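Local coordinates for protein c-di-GMP synthase (Capnocytophaga granulosa, PDB 6WT9) that makes the cyclic dinucleotide 3',3'-c-di-GMP from two GTP molecules as the signal-producing enzyme of a CBASS system that defends bacteria against phage, at residues 177-180 against 185-188; 160-163 against 167-170; 66-71 against 78-83; 152-157 against 189-194. All coordinates share one frame; numbering follows the deposited sequence.

Contact 1: residues 177-180 against 185-188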
loop_
_atom_site.group_PDB
_atom_site.type_symbol
_atom_site.label_atom_id
_atom_site.label_comp_id
_atom_site.label_asym_id
_atom_site.label_seq_id
_atom_site.Cartn_x
_atom_site.Cartn_y
_atom_site.Cartn_z
ATOM N N LYS A 177 -10.880 -13.173 5.882
ATOM C CA LYS A 177 -9.566 -12.956 6.474
ATOM C C LYS A 177 -9.134 -14.224 7.193
ATOM O O LYS A 177 -9.853 -14.720 8.068
ATOM C CB LYS A 177 -9.580 -11.769 7.439
ATOM C CG LYS A 177 -8.206 -11.401 7.978
ATOM C CD LYS A 177 -8.248 -10.128 8.806
ATOM C CE LYS A 177 -6.845 -9.639 9.134
ATOM N NZ LYS A 177 -6.071 -9.307 7.903
ATOM N N ILE A 178 -7.964 -14.747 6.825
ATOM C CA ILE A 178 -7.420 -15.944 7.446
ATOM C C ILE A 178 -6.087 -15.598 8.091
ATOM O O ILE A 178 -5.447 -14.595 7.767
ATOM C CB ILE A 178 -7.252 -17.109 6.444
ATOM C CG1 ILE A 178 -6.162 -16.797 5.411
ATOM C CG2 ILE A 178 -8.576 -17.421 5.760
ATOM C CD1 ILE A 178 -4.810 -17.438 5.712
ATOM N N THR A 179 -5.667 -16.461 9.012
ATOM C CA THR A 179 -4.376 -16.341 9.674
ATOM C C THR A 179 -3.644 -17.666 9.542
ATOM O O THR A 179 -4.126 -18.695 10.027
ATOM C CB THR A 179 -4.534 -15.963 11.149
ATOM O OG1 THR A 179 -5.117 -14.657 11.249
ATOM C CG2 THR A 179 -3.181 -15.968 11.850
ATOM N N ASN A 180 -2.499 -17.645 8.869
ATOM C CA ASN A 180 -1.611 -18.803 8.816
ATOM C C ASN A 180 -0.802 -18.804 10.106
ATOM O O ASN A 180 0.195 -18.089 10.228
ATOM C CB ASN A 180 -0.716 -18.737 7.583
ATOM C CG ASN A 180 0.038 -20.035 7.330
ATOM O OD1 ASN A 180 0.544 -20.666 8.258
ATOM N ND2 ASN A 180 0.115 -20.436 6.066
ATOM N N ARG A 185 1.203 -14.936 9.350
ATOM C CA ARG A 185 0.838 -13.974 8.323
ATOM C C ARG A 185 -0.667 -14.010 8.088
ATOM O O ARG A 185 -1.315 -15.047 8.260
ATOM C CB ARG A 185 1.573 -14.258 7.006
ATOM C CG ARG A 185 3.091 -14.218 7.104
ATOM C CD ARG A 185 3.592 -12.837 7.494
ATOM N NE ARG A 185 5.044 -12.731 7.372
ATOM C CZ ARG A 185 5.903 -13.064 8.330
ATOM N NH1 ARG A 185 5.460 -13.525 9.492
ATOM N NH2 ARG A 185 7.208 -12.936 8.127
ATOM N N ASP A 186 -1.216 -12.868 7.688
ATOM C CA ASP A 186 -2.632 -12.739 7.385
ATOM C C ASP A 186 -2.843 -12.585 5.885
ATOM O O ASP A 186 -2.016 -12.000 5.180
ATOM C CB ASP A 186 -3.253 -11.545 8.117
ATOM C CG ASP A 186 -3.455 -11.811 9.596
ATOM O OD1 ASP A 186 -3.442 -12.994 9.993
ATOM O OD2 ASP A 186 -3.636 -10.838 10.358
ATOM N N VAL A 187 -3.959 -13.126 5.405
ATOM C CA VAL A 187 -4.349 -13.027 4.002
ATOM C C VAL A 187 -5.831 -12.685 3.944
ATOM O O VAL A 187 -6.650 -13.331 4.609
ATOM C CB VAL A 187 -4.071 -14.331 3.226
ATOM C CG1 VAL A 187 -4.532 -14.200 1.779
ATOM C CG2 VAL A 187 -2.595 -14.697 3.285
ATOM N N ASP A 188 -6.177 -11.670 3.159
ATOM C CA ASP A 188 -7.566 -11.344 2.869
ATOM C C ASP A 188 -7.930 -11.888 1.494
ATOM O O ASP A 188 -7.134 -11.808 0.553
ATOM C CB ASP A 188 -7.805 -9.834 2.921
ATOM C CG ASP A 188 -7.666 -9.270 4.324
ATOM O OD1 ASP A 188 -7.248 -10.021 5.229
ATOM O OD2 ASP A 188 -7.978 -8.076 4.523
#
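T179 OG1 donates to D186 OD1 at 2.7 Å, the shortest polar bond between strands 177-180 and 185-188. The hydroxyl and the carboxylate rise from the same face of the hairpin, and OG1 comes to the oxygen from above the carboxylate plane, 36° out of it. On the same face K177 runs out extended as far as CE and then turns at its last torsion (chi4 62°), which brings NZ between the two aspartates. NZ donates to D188 OD1 at 3.0 Å, using the syn lone pair of that oxygen, and makes a second, long ion pair with D186 OD2 at 3.8 Å. D186 thus takes a hydroxyl on one oxygen while the other is only a long partner of the ammonium group, and K177, D186 and D188 form one salt-bridge network. The opposite face is apolar in its middle: I178 CG1 lies beside V187 CB at 3.9 Å, both side chains heading towards V67 of helix 54-71. Between the faces runs the antiparallel ladder. I178 and V187 are a hydrogen-bonded pair, with I178 N to V187 O at 2.9 Å and nearly straight (173°), and V187 N to I178 O at 3.2 Å. Towards the turn, N180 N reaches R185 O at 2.9 Å, while the return bond from R185 N to N180 O is weak; N180 OD1 accepts from the backbone N of M183 within the turn. This is a beta hairpin with a four-residue connection, its second strand continuing into the central sheet of the nucleotidyltransferase fold, where D186 touches D97 and D188 touches D99.

Contact 2: residues 160-163 against 167-170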
loop_
_atom_site.group_PDB
_atom_site.type_symbol
_atom_site.label_atom_id
_atom_site.label_comp_id
_atom_site.label_asym_id
_atom_site.label_seq_id
_atom_site.Cartn_x
_atom_site.Cartn_y
_atom_site.Cartn_z
ATOM N N LYS A 160 -13.974 -24.015 2.649
ATOM C CA LYS A 160 -12.610 -24.527 2.565
ATOM C C LYS A 160 -11.687 -23.809 3.545
ATOM O O LYS A 160 -10.947 -24.452 4.299
ATOM C CB LYS A 160 -12.091 -24.393 1.133
ATOM C CG LYS A 160 -10.573 -24.426 1.007
ATOM C CD LYS A 160 -10.005 -25.791 1.364
ATOM C CE LYS A 160 -10.470 -26.862 0.393
ATOM N NZ LYS A 160 -9.842 -28.179 0.701
ATOM N N LEU A 161 -11.719 -22.475 3.550
ATOM C CA LEU A 161 -10.793 -21.721 4.390
ATOM C C LEU A 161 -11.081 -21.937 5.871
ATOM O O LEU A 161 -10.149 -22.080 6.671
ATOM C CB LEU A 161 -10.851 -20.236 4.034
ATOM C CG LEU A 161 -10.354 -19.903 2.625
ATOM C CD1 LEU A 161 -10.490 -18.415 2.333
ATOM C CD2 LEU A 161 -8.919 -20.368 2.433
ATOM N N SER A 162 -12.359 -21.969 6.258
ATOM C CA SER A 162 -12.698 -22.267 7.647
ATOM C C SER A 162 -12.287 -23.676 8.042
ATOM O O SER A 162 -12.092 -23.946 9.232
ATOM C CB SER A 162 -14.198 -22.084 7.885
ATOM O OG SER A 162 -14.611 -20.773 7.547
ATOM N N SER A 163 -12.148 -24.576 7.071
ATOM C CA SER A 163 -11.727 -25.943 7.333
ATOM C C SER A 163 -10.214 -26.109 7.369
ATOM O O SER A 163 -9.727 -27.094 7.935
ATOM C CB SER A 163 -12.316 -26.879 6.274
ATOM O OG SER A 163 -11.582 -28.083 6.199
ATOM N N ILE A 167 -8.069 -19.841 12.493
ATOM C CA ILE A 167 -8.453 -18.436 12.541
ATOM C C ILE A 167 -8.940 -18.062 11.146
ATOM O O ILE A 167 -8.142 -17.898 10.218
ATOM C CB ILE A 167 -7.295 -17.547 13.000
ATOM C CG1 ILE A 167 -6.770 -18.021 14.358
ATOM C CG2 ILE A 167 -7.736 -16.093 13.073
ATOM C CD1 ILE A 167 -5.575 -17.238 14.857
ATOM N N CYS A 168 -10.256 -17.928 10.993
ATOM C CA CYS A 168 -10.869 -17.606 9.706
ATOM C C CYS A 168 -12.073 -16.712 9.964
ATOM O O CYS A 168 -13.063 -17.155 10.554
ATOM C CB CYS A 168 -11.277 -18.873 8.955
ATOM S SG CYS A 168 -12.085 -18.566 7.367
ATOM N N ASP A 169 -11.991 -15.462 9.518
ATOM C CA ASP A 169 -13.029 -14.465 9.755
ATOM C C ASP A 169 -13.893 -14.347 8.502
ATOM O O ASP A 169 -13.438 -13.835 7.473
ATOM C CB ASP A 169 -12.400 -13.122 10.125
ATOM C CG ASP A 169 -13.405 -12.132 10.691
ATOM O OD1 ASP A 169 -14.558 -12.101 10.219
ATOM O OD2 ASP A 169 -13.035 -11.375 11.614
ATOM N N ILE A 170 -15.137 -14.812 8.592
ATOM C CA ILE A 170 -16.090 -14.712 7.493
ATOM C C ILE A 170 -17.166 -13.664 7.784
ATOM O O ILE A 170 -18.229 -13.680 7.166
ATOM C CB ILE A 170 -16.723 -16.076 7.171
ATOM C CG1 ILE A 170 -17.602 -16.551 8.332
ATOM C CG2 ILE A 170 -15.649 -17.108 6.865
ATOM C CD1 ILE A 170 -18.453 -17.760 7.995
#
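L161 turns its CB towards strand 167-169 and meets the sulphur of C168, with CB to SG at 3.9 Å. C168 SG also sits against the helix backbone, 3.8 Å from L161 C. Past its CB, the leucine branches off into the hydrophobic layer, where it packs on I176 and I178 of the next strand and on V67 and L71 of helix 54-71. S162 follows and is the helix residue nearest to C168 across the contact (CA to CA 5.4 Å). Its backbone N lies 3.6 Å from C168 SG, and C168 CB comes to 3.9 Å from S162 CA, so the cysteine lies against the N and CA of S162, touching main chain as much as side chain. The torsion of C168 accounts for this: SG is anti to its own backbone N (chi1 178°) and reaches across to the helix. S162 OG stands 3.4 Å from C168 SG and 3.9 Å from I170 CG2, at the junction of thiol and isoleucine branch. Along the other segment, C168 and I170 turn their side chains towards the helix, and D169 between them turns its side chain away; its backbone pairs with K177 of the next strand. Chemically the contact is small and soft: the polarisable sulphur meets the backbone and hydroxyl of S162 and the CB of L161, with one isoleucine methyl beside them. The thiol is held by close fit, the clear hydrogen bond of the S162 hydroxyl goes to E158 O one helical turn earlier, and van der Waals contact probably accounts for much of the join.

Contact 3: residues 66-71 against 78-83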
loop_
_atom_site.group_PDB
_atom_site.type_symbol
_atom_site.label_atom_id
_atom_site.label_comp_id
_atom_site.label_asym_id
_atom_site.label_seq_id
_atom_site.Cartn_x
_atom_site.Cartn_y
_atom_site.Cartn_z
ATOM N N LYS A 66 -0.267 -20.143 -0.456
ATOM C CA LYS A 66 -0.871 -21.306 0.185
ATOM C C LYS A 66 -2.390 -21.194 0.213
ATOM O O LYS A 66 -3.093 -22.199 0.057
ATOM C CB LYS A 66 -0.318 -21.476 1.599
ATOM C CG LYS A 66 1.144 -21.896 1.650
ATOM C CD LYS A 66 1.631 -21.996 3.089
ATOM C CE LYS A 66 3.090 -22.412 3.159
ATOM N NZ LYS A 66 3.302 -23.771 2.588
ATOM N N VAL A 67 -2.914 -19.983 0.419
ATOM C CA VAL A 67 -4.359 -19.781 0.337
ATOM C C VAL A 67 -4.859 -20.122 -1.060
ATOM O O VAL A 67 -5.908 -20.756 -1.225
ATOM C CB VAL A 67 -4.722 -18.337 0.732
ATOM C CG1 VAL A 67 -6.210 -18.091 0.553
ATOM C CG2 VAL A 67 -4.306 -18.063 2.164
ATOM N N LYS A 68 -4.102 -19.724 -2.086
ATOM C CA LYS A 68 -4.482 -20.028 -3.462
ATOM C C LYS A 68 -4.575 -21.532 -3.698
ATOM O O LYS A 68 -5.524 -22.009 -4.332
ATOM C CB LYS A 68 -3.478 -19.389 -4.422
ATOM C CG LYS A 68 -3.722 -19.678 -5.891
ATOM C CD LYS A 68 -2.698 -18.956 -6.755
ATOM C CE LYS A 68 -2.827 -19.341 -8.220
ATOM N NZ LYS A 68 -1.822 -18.637 -9.066
ATOM N N LEU A 69 -3.605 -22.296 -3.187
ATOM C CA LEU A 69 -3.607 -23.740 -3.412
ATOM C C LEU A 69 -4.785 -24.411 -2.717
ATOM O O LEU A 69 -5.344 -25.385 -3.236
ATOM C CB LEU A 69 -2.290 -24.354 -2.939
ATOM C CG LEU A 69 -1.021 -23.951 -3.696
ATOM C CD1 LEU A 69 0.173 -24.760 -3.207
ATOM C CD2 LEU A 69 -1.206 -24.115 -5.198
ATOM N N HIS A 70 -5.170 -23.916 -1.538
ATOM C CA HIS A 70 -6.329 -24.477 -0.853
ATOM C C HIS A 70 -7.616 -24.182 -1.614
ATOM O O HIS A 70 -8.501 -25.041 -1.703
ATOM C CB HIS A 70 -6.413 -23.939 0.575
ATOM C CG HIS A 70 -5.424 -24.557 1.513
ATOM N ND1 HIS A 70 -5.466 -25.890 1.865
ATOM C CD2 HIS A 70 -4.369 -24.026 2.174
ATOM C CE1 HIS A 70 -4.477 -26.153 2.701
ATOM N NE2 HIS A 70 -3.797 -25.039 2.905
ATOM N N LEU A 71 -7.739 -22.974 -2.168
ATOM C CA LEU A 71 -8.932 -22.636 -2.937
ATOM C C LEU A 71 -8.976 -23.381 -4.265
ATOM O O LEU A 71 -10.065 -23.658 -4.782
ATOM C CB LEU A 71 -8.996 -21.127 -3.166
ATOM C CG LEU A 71 -9.215 -20.291 -1.903
ATOM C CD1 LEU A 71 -9.297 -18.808 -2.239
ATOM C CD2 LEU A 71 -10.471 -20.750 -1.177
ATOM N N VAL A 78 -12.227 -19.778 -12.054
ATOM C CA VAL A 78 -11.704 -18.584 -11.403
ATOM C C VAL A 78 -10.230 -18.418 -11.749
ATOM O O VAL A 78 -9.539 -19.370 -12.118
ATOM C CB VAL A 78 -11.875 -18.621 -9.866
ATOM C CG1 VAL A 78 -13.347 -18.661 -9.488
ATOM C CG2 VAL A 78 -11.128 -19.811 -9.275
ATOM N N GLU A 79 -9.755 -17.182 -11.626
ATOM C CA GLU A 79 -8.339 -16.874 -11.739
ATOM C C GLU A 79 -7.919 -16.061 -10.523
ATOM O O GLU A 79 -8.705 -15.284 -9.974
ATOM C CB GLU A 79 -8.017 -16.118 -13.034
ATOM C CG GLU A 79 -8.535 -14.696 -13.093
ATOM C CD GLU A 79 -8.183 -14.018 -14.401
ATOM O OE1 GLU A 79 -8.795 -14.362 -15.435
ATOM O OE2 GLU A 79 -7.280 -13.156 -14.400
ATOM N N TYR A 80 -6.677 -16.259 -10.099
ATOM C CA TYR A 80 -6.171 -15.699 -8.854
ATOM C C TYR A 80 -5.171 -14.591 -9.149
ATOM O O TYR A 80 -4.205 -14.804 -9.888
ATOM C CB TYR A 80 -5.521 -16.786 -7.997
ATOM C CG TYR A 80 -6.450 -17.931 -7.671
ATOM C CD1 TYR A 80 -7.275 -17.882 -6.557
ATOM C CD2 TYR A 80 -6.502 -19.061 -8.479
ATOM C CE1 TYR A 80 -8.129 -18.926 -6.254
ATOM C CE2 TYR A 80 -7.354 -20.110 -8.184
ATOM C CZ TYR A 80 -8.165 -20.036 -7.069
ATOM O OH TYR A 80 -9.014 -21.074 -6.766
ATOM N N GLN A 81 -5.409 -13.414 -8.574
ATOM C CA GLN A 81 -4.491 -12.289 -8.652
ATOM C C GLN A 81 -4.289 -11.714 -7.258
ATOM O O GLN A 81 -5.007 -12.048 -6.312
ATOM C CB GLN A 81 -5.001 -11.199 -9.608
ATOM C CG GLN A 81 -5.205 -11.663 -11.041
ATOM C CD GLN A 81 -3.944 -12.232 -11.664
ATOM O OE1 GLN A 81 -2.830 -11.842 -11.313
ATOM N NE2 GLN A 81 -4.118 -13.164 -12.593
ATOM N N TYR A 82 -3.301 -10.834 -7.136
ATOM C CA TYR A 82 -2.971 -10.211 -5.867
ATOM C C TYR A 82 -3.075 -8.697 -5.974
ATOM O O TYR A 82 -2.793 -8.106 -7.023
ATOM C CB TYR A 82 -1.562 -10.603 -5.402
ATOM C CG TYR A 82 -1.423 -12.072 -5.069
ATOM C CD1 TYR A 82 -0.944 -12.974 -6.008
ATOM C CD2 TYR A 82 -1.781 -12.557 -3.817
ATOM C CE1 TYR A 82 -0.819 -14.317 -5.710
ATOM C CE2 TYR A 82 -1.659 -13.897 -3.509
ATOM C CZ TYR A 82 -1.179 -14.773 -4.458
ATOM O OH TYR A 82 -1.056 -16.108 -4.157
ATOM N N GLN A 83 -3.494 -8.077 -4.876
ATOM C CA GLN A 83 -3.467 -6.632 -4.732
ATOM C C GLN A 83 -2.959 -6.304 -3.335
ATOM O O GLN A 83 -2.908 -7.169 -2.457
ATOM C CB GLN A 83 -4.848 -6.003 -4.965
ATOM C CG GLN A 83 -5.842 -6.279 -3.853
ATOM C CD GLN A 83 -7.179 -5.595 -4.069
ATOM O OE1 GLN A 83 -7.363 -4.856 -5.034
ATOM N NE2 GLN A 83 -8.119 -5.839 -3.164
#
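Y80 and K68 bury the most surface here, and they do so by laying an aliphatic lysine chain over an aromatic ring. K68 CG sits above one face of the Y80 ring, 3.9 Å from its centroid and 21° off the ring normal, a CH-pi contact displaced towards the rim. The lysine leaves helix 66-71 with CG anti to its backbone N (chi1 177°) and stays extended to NZ, which lays CE alongside the root of the tyrosine: CE is 3.7 Å from Y80 CD2 and equally near Y80 CB. L71, one turn further along the helix, takes the other end of the same tyrosine. Its CB approaches Y80 OH at 3.6 Å and Y80 CE1 at 3.9 Å, coming in obliquely to the ring. A lesser touch comes from Y82, whose OH reaches K68 CB at 4.1 Å and so adds a second tyrosine to the surroundings of the lysine stem. Helix and strand 78-83 run nearly antiparallel, at 166°, with the strand's alternate residues E79 and Q81 turned away. Beyond the pair, Y80 is also packed by Q72 and L75 of the connecting loop, and Y82 by I98 and L100 of the adjoining strand 98-104, while L71 continues onto S157 and L161 of helix 147-164 and onto I189 of strand 185-194.

Contact 4: residues 152-157 against 189-194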
loop_
_atom_site.group_PDB
_atom_site.type_symbol
_atom_site.label_atom_id
_atom_site.label_comp_id
_atom_site.label_asym_id
_atom_site.label_seq_id
_atom_site.Cartn_x
_atom_site.Cartn_y
_atom_site.Cartn_z
ATOM N N ASN A 152 -21.609 -18.267 -5.007
ATOM C CA ASN A 152 -21.128 -19.635 -4.832
ATOM C C ASN A 152 -19.650 -19.656 -4.456
ATOM O O ASN A 152 -19.243 -20.366 -3.528
ATOM C CB ASN A 152 -21.380 -20.440 -6.109
ATOM C CG ASN A 152 -20.780 -21.835 -6.052
ATOM O OD1 ASN A 152 -21.196 -22.669 -5.249
ATOM N ND2 ASN A 152 -19.807 -22.096 -6.918
ATOM N N ASN A 153 -18.831 -18.878 -5.168
ATOM C CA ASN A 153 -17.405 -18.818 -4.856
ATOM C C ASN A 153 -17.157 -18.281 -3.453
ATOM O O ASN A 153 -16.210 -18.711 -2.786
ATOM C CB ASN A 153 -16.672 -17.960 -5.887
ATOM C CG ASN A 153 -16.549 -18.646 -7.232
ATOM O OD1 ASN A 153 -16.632 -19.872 -7.325
ATOM N ND2 ASN A 153 -16.346 -17.860 -8.284
ATOM N N ARG A 154 -17.991 -17.348 -2.991
ATOM C CA ARG A 154 -17.836 -16.821 -1.639
ATOM C C ARG A 154 -18.166 -17.883 -0.597
ATOM O O ARG A 154 -17.435 -18.052 0.385
ATOM C CB ARG A 154 -18.721 -15.586 -1.454
ATOM C CG ARG A 154 -18.719 -15.011 -0.045
ATOM C CD ARG A 154 -17.318 -14.623 0.396
ATOM N NE ARG A 154 -17.319 -13.469 1.291
ATOM C CZ ARG A 154 -17.351 -13.546 2.618
ATOM N NH1 ARG A 154 -17.387 -14.727 3.214
ATOM N NH2 ARG A 154 -17.347 -12.442 3.349
ATOM N N LEU A 155 -19.265 -18.617 -0.799
ATOM C CA LEU A 155 -19.642 -19.661 0.148
ATOM C C LEU A 155 -18.654 -20.822 0.122
ATOM O O LEU A 155 -18.320 -21.384 1.171
ATOM C CB LEU A 155 -21.058 -20.154 -0.151
ATOM C CG LEU A 155 -22.192 -19.165 0.126
ATOM C CD1 LEU A 155 -23.516 -19.713 -0.380
ATOM C CD2 LEU A 155 -22.276 -18.847 1.612
ATOM N N LEU A 156 -18.172 -21.198 -1.066
ATOM C CA LEU A 156 -17.208 -22.290 -1.153
ATOM C C LEU A 156 -15.869 -21.891 -0.546
ATOM O O LEU A 156 -15.194 -22.719 0.077
ATOM C CB LEU A 156 -17.029 -22.724 -2.608
ATOM C CG LEU A 156 -18.190 -23.488 -3.247
ATOM C CD1 LEU A 156 -17.911 -23.751 -4.718
ATOM C CD2 LEU A 156 -18.446 -24.792 -2.509
ATOM N N SER A 157 -15.465 -20.632 -0.725
ATOM C CA SER A 157 -14.240 -20.159 -0.093
ATOM C C SER A 157 -14.371 -20.164 1.425
ATOM O O SER A 157 -13.407 -20.471 2.133
ATOM C CB SER A 157 -13.890 -18.759 -0.600
ATOM O OG SER A 157 -13.727 -18.753 -2.009
ATOM N N ILE A 189 -9.133 -12.447 1.385
ATOM C CA ILE A 189 -9.598 -13.097 0.165
ATOM C C ILE A 189 -10.838 -12.359 -0.316
ATOM O O ILE A 189 -11.835 -12.274 0.411
ATOM C CB ILE A 189 -9.895 -14.590 0.389
ATOM C CG1 ILE A 189 -8.621 -15.348 0.776
ATOM C CG2 ILE A 189 -10.522 -15.202 -0.854
ATOM C CD1 ILE A 189 -8.357 -15.411 2.270
ATOM N N VAL A 190 -10.783 -11.841 -1.540
ATOM C CA VAL A 190 -11.841 -11.010 -2.103
ATOM C C VAL A 190 -12.406 -11.699 -3.338
ATOM O O VAL A 190 -11.650 -12.177 -4.190
ATOM C CB VAL A 190 -11.320 -9.602 -2.448
ATOM C CG1 VAL A 190 -12.425 -8.756 -3.050
ATOM C CG2 VAL A 190 -10.744 -8.933 -1.210
ATOM N N ILE A 191 -13.735 -11.741 -3.434
ATOM C CA ILE A 191 -14.442 -12.365 -4.547
ATOM C C ILE A 191 -14.873 -11.274 -5.517
ATOM O O ILE A 191 -15.498 -10.288 -5.110
ATOM C CB ILE A 191 -15.656 -13.168 -4.048
ATOM C CG1 ILE A 191 -15.236 -14.162 -2.962
ATOM C CG2 ILE A 191 -16.347 -13.877 -5.201
ATOM C CD1 ILE A 191 -14.176 -15.146 -3.406
ATOM N N ALA A 192 -14.553 -11.447 -6.799
ATOM C CA ALA A 192 -14.838 -10.419 -7.791
ATOM C C ALA A 192 -15.025 -11.062 -9.161
ATOM O O ALA A 192 -14.860 -12.274 -9.333
ATOM C CB ALA A 192 -13.723 -9.367 -7.823
ATOM N N ASN A 193 -15.385 -10.230 -10.139
ATOM C CA ASN A 193 -15.420 -10.623 -11.541
ATOM C C ASN A 193 -14.981 -9.438 -12.392
ATOM O O ASN A 193 -14.888 -8.303 -11.915
ATOM C CB ASN A 193 -16.813 -11.114 -11.963
ATOM C CG ASN A 193 -17.832 -9.995 -12.035
ATOM O OD1 ASN A 193 -17.766 -9.026 -11.280
ATOM N ND2 ASN A 193 -18.788 -10.127 -12.947
ATOM N N TRP A 194 -14.704 -9.710 -13.664
ATOM C CA TRP A 194 -14.259 -8.673 -14.585
ATOM C C TRP A 194 -15.432 -7.818 -15.048
ATOM O O TRP A 194 -16.534 -8.321 -15.281
ATOM C CB TRP A 194 -13.567 -9.292 -15.800
ATOM C CG TRP A 194 -12.340 -10.081 -15.473
ATOM C CD1 TRP A 194 -12.203 -11.437 -15.512
ATOM C CD2 TRP A 194 -11.073 -9.561 -15.055
ATOM N NE1 TRP A 194 -10.930 -11.795 -15.146
ATOM C CE2 TRP A 194 -10.215 -10.661 -14.861
ATOM C CE3 TRP A 194 -10.580 -8.274 -14.828
ATOM C CZ2 TRP A 194 -8.892 -10.513 -14.449
ATOM C CZ3 TRP A 194 -9.265 -8.128 -14.420
ATOM C CH2 TRP A 194 -8.437 -9.242 -14.236
HETATM O O HOH W 1 -15.137 -14.877 -8.243
#
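I191 spreads its branches over three residues of helix 152-157. CG1 lies against the helix backbone, 3.9 Å from R154 CA, and is flanked by R154 CD at 4.0 Å. CD1, the end of that branch, comes to 3.9 Å from S157 OG, while CG2 leans towards N153 CB at 4.2 Å. The arginine bends at its second and third torsions (chi2 58°), which lets its methylene stem pass the isoleucine obliquely before the guanidinium group pairs with E158. On the helix, S157 OG donates to N153 O at 2.6 Å; S157 N bonds the same oxygen, and the two donors arrive from opposite faces of the carbonyl plane. The buried serine hydroxyl is thereby satisfied within its own helix, beside an apolar methyl. At the N153 end of the contact, a water links the segments: N153 ND2 donates to it at 3.2 Å, and it donates to A192 O at 2.8 Å. Helix and strand run roughly antiparallel (160° between their N-to-C directions), and I191, with V102 beside it, belongs to the face the helix covers. This is the helix-on-sheet layering of an alpha/beta nucleotidyltransferase fold.

From the N terminus, contact 3 comes first: helix 54-71 turns back through six residues into strand 78-83, and this loop is closed before any other opens. Contact 4 then opens on helix 147-164 and closes only at strand 185-194, enclosing two smaller loops in series. The first is contact 2, where the end of the same helix meets strand 167-169; the second is contact 1, the hairpin of strands 176-180 and 185-194. No loops cross. All four contacts reach one mixed sheet. Helices 54-71 and 147-164 pack on each other, with K160 against H70, and on the sheet, with N153 against V78; I178 against I189 ties contact 1 to contact 4.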